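Local coordinates for Serine/threonine-protein kinase pelle (Drosophila melanogaster, PDB 1D2Z) that phosphorylates serine and threonine residues in Toll receptor signalling and, through the death domain described here, binds the death domain of Tube, at residues N63-L66 and N67-G71; K42-P45 and D46-E49; V33-Q36 and L37-V41. All blocks are in the same frame, centred on the assembly; numbering follows the deposited sequence.

How the contacts relate
Along the chain the order is contact 3, contact 2, contact 1: 33-41 is helix 34-40 with its ends, 42-49 is the turn into helix 45-56 and that helix's start, and 63-71 lies on helix 61-73. All three belong to the death domain, a six-helix bundle, and their centres stand about 10 to 11 Å apart. Each touches the other two. Phe65 of contact 1 packs on Leu43 of contact 2 and on Leu37 of contact 3, while a probable hydrogen bond from Leu43 N to Ala38 O ties contact 3 to contact 2. Contacts 1 and 2 also reach the Tube death domain, so residues packed inside the bundle adjoin, and partly form, the surface that meets Tube.

Contact 1 (N63-L66 and N67-G71); sequences NEFL and NIWGG
Phe65 and Trp69, one helical turn apart, run side by side on the same face of helix 61-73. Both have CG anti to the backbone N (chi1 169° and -166°), which sends the rings off in the same direction. The planes are nearly parallel but slid apart, with 5.3 Å between the Phe65 ring centroid and that of the Trp69 five-membered ring, so overlap is slight. What sits over the phenyl face is the methylene: Trp69 CB makes a CH-pi contact, 4.1 Å from the Phe65 centroid, while Phe65 CE2 meets Trp69 CE3 at 3.8 Å. This pair belongs to the hydrophobic core of the six-helix death domain, where Phe65 packs on Leu83 and Trp69 on Leu80, both of helix 77-86. On another side of the helix, Asn63 ND2 and Asn67 ND2 each donate to one water, at 3.1 and 3.3 Å, with their amide planes steeply inclined to each other; Asn63 OD1 is taken by Arg21. Glu64 bends at chi2 (57°), which brings Glu64 OE2 to 4.1 Å from Ile68 CG1; the same oxygen accepts from Gln50. Over 67-71 the helix widens into a pi-type turn: Leu66 O receives Gly70 N at 2.8 Å from above its carbonyl plane, and more weakly Gly71 N at 3.4 Å. Here the Tube chain comes in, its Asn29 bonding Asn67 O and its Ser121 bonding Gly71 O.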
loop_
_atom_site.group_PDB
_atom_site.type_symbol
_atom_site.label_atom_id
_atom_site.label_comp_id
_atom_site.label_asym_id
_atom_site.label_seq_id
_atom_site.Cartn_x
_atom_site.Cartn_y
_atom_site.Cartn_z
ATOM N N ASN A 63 11.263 -9.822 -7.902
ATOM C CA ASN A 63 10.789 -9.943 -6.521
ATOM C C ASN A 63 10.518 -8.546 -5.959
ATOM O O ASN A 63 9.548 -8.334 -5.228
ATOM C CB ASN A 63 11.815 -10.658 -5.640
ATOM C CG ASN A 63 11.351 -10.779 -4.202
ATOM O OD1 ASN A 63 10.295 -11.355 -3.926
ATOM N ND2 ASN A 63 12.124 -10.214 -3.279
ATOM N N GLU A 64 11.388 -7.599 -6.304
ATOM C CA GLU A 64 11.237 -6.222 -5.848
ATOM C C GLU A 64 9.977 -5.629 -6.473
ATOM O O GLU A 64 9.253 -4.875 -5.828
ATOM C CB GLU A 64 12.473 -5.393 -6.204
ATOM C CG GLU A 64 12.499 -4.019 -5.526
ATOM C CD GLU A 64 12.416 -4.107 -4.005
ATOM O OE1 GLU A 64 12.949 -5.072 -3.417
ATOM O OE2 GLU A 64 11.801 -3.213 -3.395
ATOM N N PHE A 65 9.727 -5.960 -7.738
ATOM C CA PHE A 65 8.521 -5.482 -8.410
ATOM C C PHE A 65 7.302 -6.013 -7.638
ATOM O O PHE A 65 6.350 -5.266 -7.382
ATOM C CB PHE A 65 8.468 -5.950 -9.873
ATOM C CG PHE A 65 7.134 -5.722 -10.532
ATOM C CD1 PHE A 65 6.785 -4.466 -11.017
ATOM C CD2 PHE A 65 6.203 -6.756 -10.621
ATOM C CE1 PHE A 65 5.522 -4.238 -11.574
ATOM C CE2 PHE A 65 4.943 -6.542 -11.174
ATOM C CZ PHE A 65 4.599 -5.275 -11.652
ATOM N N LEU A 66 7.326 -7.297 -7.270
ATOM C CA LEU A 66 6.209 -7.869 -6.516
ATOM C C LEU A 66 6.081 -7.201 -5.147
ATOM O O LEU A 66 4.974 -7.002 -4.660
ATOM C CB LEU A 66 6.366 -9.381 -6.334
ATOM C CG LEU A 66 6.260 -10.265 -7.582
ATOM C CD1 LEU A 66 6.401 -11.736 -7.177
ATOM C CD2 LEU A 66 4.927 -10.032 -8.274
ATOM N N ASN A 67 7.217 -6.881 -4.528
ATOM C CA ASN A 67 7.223 -6.222 -3.219
ATOM C C ASN A 67 6.507 -4.872 -3.304
ATOM O O ASN A 67 5.709 -4.526 -2.433
ATOM C CB ASN A 67 8.660 -6.007 -2.717
ATOM C CG ASN A 67 9.284 -7.274 -2.123
ATOM O OD1 ASN A 67 8.586 -8.217 -1.758
ATOM N ND2 ASN A 67 10.607 -7.286 -2.020
ATOM N N ILE A 68 6.779 -4.126 -4.371
ATOM C CA ILE A 68 6.166 -2.813 -4.570
ATOM C C ILE A 68 4.707 -2.895 -5.024
ATOM O O ILE A 68 3.804 -2.409 -4.339
ATOM C CB ILE A 68 6.983 -1.959 -5.590
ATOM C CG1 ILE A 68 8.381 -1.678 -5.029
ATOM C CG2 ILE A 68 6.266 -0.641 -5.891
ATOM C CD1 ILE A 68 9.374 -1.131 -6.041
ATOM N N TRP A 69 4.483 -3.523 -6.173
ATOM C CA TRP A 69 3.143 -3.636 -6.743
ATOM C C TRP A 69 2.191 -4.476 -5.883
ATOM O O TRP A 69 1.041 -4.095 -5.666
ATOM C CB TRP A 69 3.246 -4.189 -8.166
ATOM C CG TRP A 69 2.004 -4.049 -8.979
ATOM C CD1 TRP A 69 1.342 -2.884 -9.291
ATOM C CD2 TRP A 69 1.269 -5.105 -9.599
ATOM N NE1 TRP A 69 0.242 -3.159 -10.063
ATOM C CE2 TRP A 69 0.171 -4.513 -10.270
ATOM C CE3 TRP A 69 1.429 -6.499 -9.655
ATOM C CZ2 TRP A 69 -0.758 -5.267 -10.988
ATOM C CZ3 TRP A 69 0.501 -7.247 -10.369
ATOM C CH2 TRP A 69 -0.578 -6.630 -11.024
ATOM N N GLY A 70 2.679 -5.599 -5.365
ATOM C CA GLY A 70 1.837 -6.439 -4.530
ATOM C C GLY A 70 1.728 -5.905 -3.114
ATOM O O GLY A 70 0.649 -5.874 -2.530
ATOM N N GLY A 71 2.852 -5.451 -2.573
ATOM C CA GLY A 71 2.871 -4.930 -1.222
ATOM C C GLY A 71 2.035 -3.691 -0.985
ATOM O O GLY A 71 1.052 -3.733 -0.245
HETATM O O HOH W 1 10.834 -10.119 -0.441
#

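Contact 2 (K42-P45 and D46-E49); sequences KLYP and DQVE
With CG anti to its own carbonyl carbon (chi1 -58°) and the chain extended beyond CG, Gln47 reaches back along the start of its helix and brings OE1 to Tyr44 N. The bond is 2.8 Å and nearly straight, 169° at the hydrogen, and Tyr44 N lies in the carbonyl plane of the amide on a lone pair of Gln47 OE1. Tyr44 is the N-cap of helix 45-56, so a side chain three residues on accepts from the N-cap backbone, as in the return half of a capping box. Gln47 OE1 also lies in plane at the edge of the Tyr44 ring, 3.6 Å from Tyr44 CD1, and Leu43 CD2 comes equally near to it. Tyr44 O starts the helix, taking Val48 N at 2.9 Å and, weakly, Gln47 N. Val48 CG2 also leans on Leu43 CB, at 4.2 Å. Lys42, with positive phi, closes the preceding helix in a Schellman motif. The turn joins helix 34-40 to helix 45-56 and lies against helix 61-73: Leu43 packs on Ala38 of the first and on Phe65 and Ile68 of the last, Val48 faces Trp34, and Gln47 NE2 is held by the Tyr73 hydroxyl at the end of helix 61-73.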
loop_
_atom_site.group_PDB
_atom_site.type_symbol
_atom_site.label_atom_id
_atom_site.label_comp_id
_atom_site.label_asym_id
_atom_site.label_seq_id
_atom_site.Cartn_x
_atom_site.Cartn_y
_atom_site.Cartn_z
ATOM N N LYS A 42 2.484 1.108 -14.782
ATOM C CA LYS A 42 2.814 2.515 -14.589
ATOM C C LYS A 42 3.391 2.871 -13.222
ATOM O O LYS A 42 2.934 3.820 -12.582
ATOM C CB LYS A 42 1.589 3.394 -14.889
ATOM C CG LYS A 42 1.042 3.233 -16.297
ATOM C CD LYS A 42 -0.183 4.110 -16.524
ATOM C CE LYS A 42 -0.773 3.876 -17.913
ATOM N NZ LYS A 42 -2.007 4.684 -18.155
ATOM N N LEU A 43 4.382 2.110 -12.765
ATOM C CA LEU A 43 5.029 2.410 -11.490
ATOM C C LEU A 43 5.711 3.769 -11.647
ATOM O O LEU A 43 6.122 4.138 -12.755
ATOM C CB LEU A 43 6.087 1.355 -11.133
ATOM C CG LEU A 43 5.629 -0.033 -10.670
ATOM C CD1 LEU A 43 6.838 -0.811 -10.134
ATOM C CD2 LEU A 43 4.588 0.106 -9.577
ATOM N N TYR A 44 5.833 4.499 -10.544
ATOM C CA TYR A 44 6.455 5.817 -10.558
ATOM C C TYR A 44 7.981 5.729 -10.605
ATOM O O TYR A 44 8.564 4.685 -10.282
ATOM C CB TYR A 44 5.974 6.643 -9.360
ATOM C CG TYR A 44 4.541 7.114 -9.501
ATOM C CD1 TYR A 44 3.480 6.320 -9.059
ATOM C CD2 TYR A 44 4.242 8.343 -10.099
ATOM C CE1 TYR A 44 2.161 6.731 -9.208
ATOM C CE2 TYR A 44 2.915 8.766 -10.255
ATOM C CZ TYR A 44 1.884 7.955 -9.808
ATOM O OH TYR A 44 0.574 8.353 -9.966
ATOM N N PRO A 45 8.651 6.831 -11.004
ATOM C CA PRO A 45 10.112 6.867 -11.102
ATOM C C PRO A 45 10.865 6.344 -9.879
ATOM O O PRO A 45 11.829 5.599 -10.022
ATOM C CB PRO A 45 10.397 8.349 -11.358
ATOM C CG PRO A 45 9.219 8.782 -12.140
ATOM C CD PRO A 45 8.078 8.142 -11.373
ATOM N N ASP A 46 10.424 6.720 -8.685
ATOM C CA ASP A 46 11.091 6.273 -7.471
ATOM C C ASP A 46 10.957 4.756 -7.285
ATOM O O ASP A 46 11.876 4.107 -6.780
ATOM C CB ASP A 46 10.532 7.002 -6.252
ATOM C CG ASP A 46 11.587 7.254 -5.199
ATOM O OD1 ASP A 46 11.787 6.377 -4.329
ATOM O OD2 ASP A 46 12.228 8.329 -5.253
ATOM N N GLN A 47 9.811 4.207 -7.691
ATOM C CA GLN A 47 9.550 2.768 -7.592
ATOM C C GLN A 47 10.422 2.014 -8.600
ATOM O O GLN A 47 11.066 1.016 -8.256
ATOM C CB GLN A 47 8.060 2.492 -7.820
ATOM C CG GLN A 47 7.185 3.235 -6.813
ATOM C CD GLN A 47 5.700 3.058 -7.034
ATOM O OE1 GLN A 47 5.173 3.344 -8.115
ATOM N NE2 GLN A 47 4.999 2.633 -5.985
ATOM N N VAL A 48 10.476 2.534 -9.826
ATOM C CA VAL A 48 11.285 1.964 -10.899
ATOM C C VAL A 48 12.756 1.951 -10.477
ATOM O O VAL A 48 13.449 0.942 -10.627
ATOM C CB VAL A 48 11.132 2.788 -12.213
ATOM C CG1 VAL A 48 12.076 2.272 -13.287
ATOM C CG2 VAL A 48 9.694 2.725 -12.711
ATOM N N GLU A 49 13.216 3.067 -9.914
ATOM C CA GLU A 49 14.599 3.185 -9.464
ATOM C C GLU A 49 14.901 2.234 -8.310
ATOM O O GLU A 49 15.998 1.691 -8.222
ATOM C CB GLU A 49 14.913 4.629 -9.055
ATOM C CG GLU A 49 16.372 4.870 -8.654
ATOM C CD GLU A 49 17.369 4.383 -9.701
ATOM O OE1 GLU A 49 17.125 4.579 -10.915
ATOM O OE2 GLU A 49 18.403 3.802 -9.302
#

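Contact 3 (V33-Q36 and L37-V41); sequences VWQQ and LATAV
From its N-cap, Val33, helix 34-40 runs through regular i to i+4 bonds, with Val33 O taking Leu37 N at 2.9 Å and Trp34 O taking Ala38 N at 2.8 Å. The next carbonyl, Gln35 O, is gripped twice by a single residue. Thr39 N and Thr39 OG1 each donate to Gln35 O at 2.9 Å, arriving from opposite faces of its carbonyl plane. The threonine can do this because OG1 lies beside its own backbone N (chi1 -61°), turned back toward the preceding turn. The side chain of Gln35 folds over the same spot: bent at chi2 (62°), it brings NE2 to 3.1 Å from Thr39 OG1, and the two side chains meet at a slant. Gln35 CB meanwhile lies over the centre of one face of the Trp34 ring, which continues onto Val48 and Ile51 of helix 45-56. On the buried side, Leu37 sets its CG 3.3 Å from Val33 O and its CD1 4.4 Å from Val33 CG2, then packs on Phe65 and on Leu83 of helix 77-86. The chemistry thus divides the short death-domain helix lengthwise, with apolar Leu37 and Ala38 facing the bundle and Gln35 and Thr39 on the exposed side, where the threonine hydroxyl spends its hydrogen on the helix's own backbone.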
loop_
_atom_site.group_PDB
_atom_site.type_symbol
_atom_site.label_atom_id
_atom_site.label_comp_id
_atom_site.label_asym_id
_atom_site.label_seq_id
_atom_site.Cartn_x
_atom_site.Cartn_y
_atom_site.Cartn_z
ATOM N N VAL A 33 12.230 -9.082 -17.635
ATOM C CA VAL A 33 11.032 -8.313 -17.970
ATOM C C VAL A 33 10.558 -7.363 -16.865
ATOM O O VAL A 33 9.443 -6.850 -16.942
ATOM C CB VAL A 33 9.836 -9.236 -18.325
ATOM C CG1 VAL A 33 10.049 -9.894 -19.684
ATOM C CG2 VAL A 33 9.637 -10.298 -17.232
ATOM N N TRP A 34 11.387 -7.111 -15.855
ATOM C CA TRP A 34 10.957 -6.225 -14.768
ATOM C C TRP A 34 10.556 -4.825 -15.251
ATOM O O TRP A 34 9.535 -4.289 -14.816
ATOM C CB TRP A 34 12.002 -6.142 -13.651
ATOM C CG TRP A 34 13.239 -5.354 -13.980
ATOM C CD1 TRP A 34 14.422 -5.843 -14.450
ATOM C CD2 TRP A 34 13.410 -3.935 -13.852
ATOM N NE1 TRP A 34 15.322 -4.816 -14.625
ATOM C CE2 TRP A 34 14.727 -3.634 -14.267
ATOM C CE3 TRP A 34 12.580 -2.888 -13.430
ATOM C CZ2 TRP A 34 15.234 -2.327 -14.273
ATOM C CZ3 TRP A 34 13.083 -1.585 -13.434
ATOM C CH2 TRP A 34 14.399 -1.319 -13.853
ATOM N N GLN A 35 11.329 -4.263 -16.178
ATOM C CA GLN A 35 11.040 -2.931 -16.718
ATOM C C GLN A 35 9.718 -2.945 -17.476
ATOM O O GLN A 35 8.930 -2.000 -17.390
ATOM C CB GLN A 35 12.200 -2.449 -17.610
ATOM C CG GLN A 35 12.005 -1.082 -18.268
ATOM C CD GLN A 35 11.859 0.070 -17.271
ATOM O OE1 GLN A 35 12.827 0.767 -16.965
ATOM N NE2 GLN A 35 10.636 0.295 -16.795
ATOM N N GLN A 36 9.452 -4.043 -18.173
ATOM C CA GLN A 36 8.213 -4.193 -18.918
ATOM C C GLN A 36 7.043 -4.279 -17.925
ATOM O O GLN A 36 5.988 -3.680 -18.144
ATOM C CB GLN A 36 8.283 -5.450 -19.789
ATOM C CG GLN A 36 7.246 -5.517 -20.882
ATOM C CD GLN A 36 7.480 -6.676 -21.837
ATOM O OE1 GLN A 36 8.623 -7.036 -22.133
ATOM N NE2 GLN A 36 6.396 -7.266 -22.324
ATOM N N LEU A 37 7.242 -5.011 -16.827
ATOM C CA LEU A 37 6.212 -5.147 -15.802
ATOM C C LEU A 37 5.924 -3.779 -15.170
ATOM O O LEU A 37 4.770 -3.370 -15.059
ATOM C CB LEU A 37 6.659 -6.135 -14.712
ATOM C CG LEU A 37 6.789 -7.621 -15.076
ATOM C CD1 LEU A 37 7.497 -8.373 -13.949
ATOM C CD2 LEU A 37 5.415 -8.217 -15.344
ATOM N N ALA A 38 6.983 -3.081 -14.773
ATOM C CA ALA A 38 6.872 -1.770 -14.144
ATOM C C ALA A 38 6.187 -0.755 -15.050
ATOM O O ALA A 38 5.336 0.011 -14.602
ATOM C CB ALA A 38 8.246 -1.266 -13.737
ATOM N N THR A 39 6.539 -0.774 -16.331
ATOM C CA THR A 39 5.942 0.155 -17.288
ATOM C C THR A 39 4.463 -0.152 -17.507
ATOM O O THR A 39 3.634 0.760 -17.533
ATOM C CB THR A 39 6.689 0.142 -18.644
ATOM O OG1 THR A 39 8.049 0.538 -18.435
ATOM C CG2 THR A 39 6.030 1.110 -19.636
ATOM N N ALA A 40 4.139 -1.442 -17.602
ATOM C CA ALA A 40 2.766 -1.882 -17.829
ATOM C C ALA A 40 1.778 -1.455 -16.744
ATOM O O ALA A 40 0.604 -1.227 -17.031
ATOM C CB ALA A 40 2.716 -3.397 -18.020
ATOM N N VAL A 41 2.235 -1.411 -15.494
ATOM C CA VAL A 41 1.363 -1.004 -14.388
ATOM C C VAL A 41 1.607 0.461 -14.021
ATOM O O VAL A 41 1.041 0.979 -13.063
ATOM C CB VAL A 41 1.554 -1.899 -13.137
ATOM C CG1 VAL A 41 1.301 -3.357 -13.496
ATOM C CG2 VAL A 41 2.943 -1.719 -12.561
#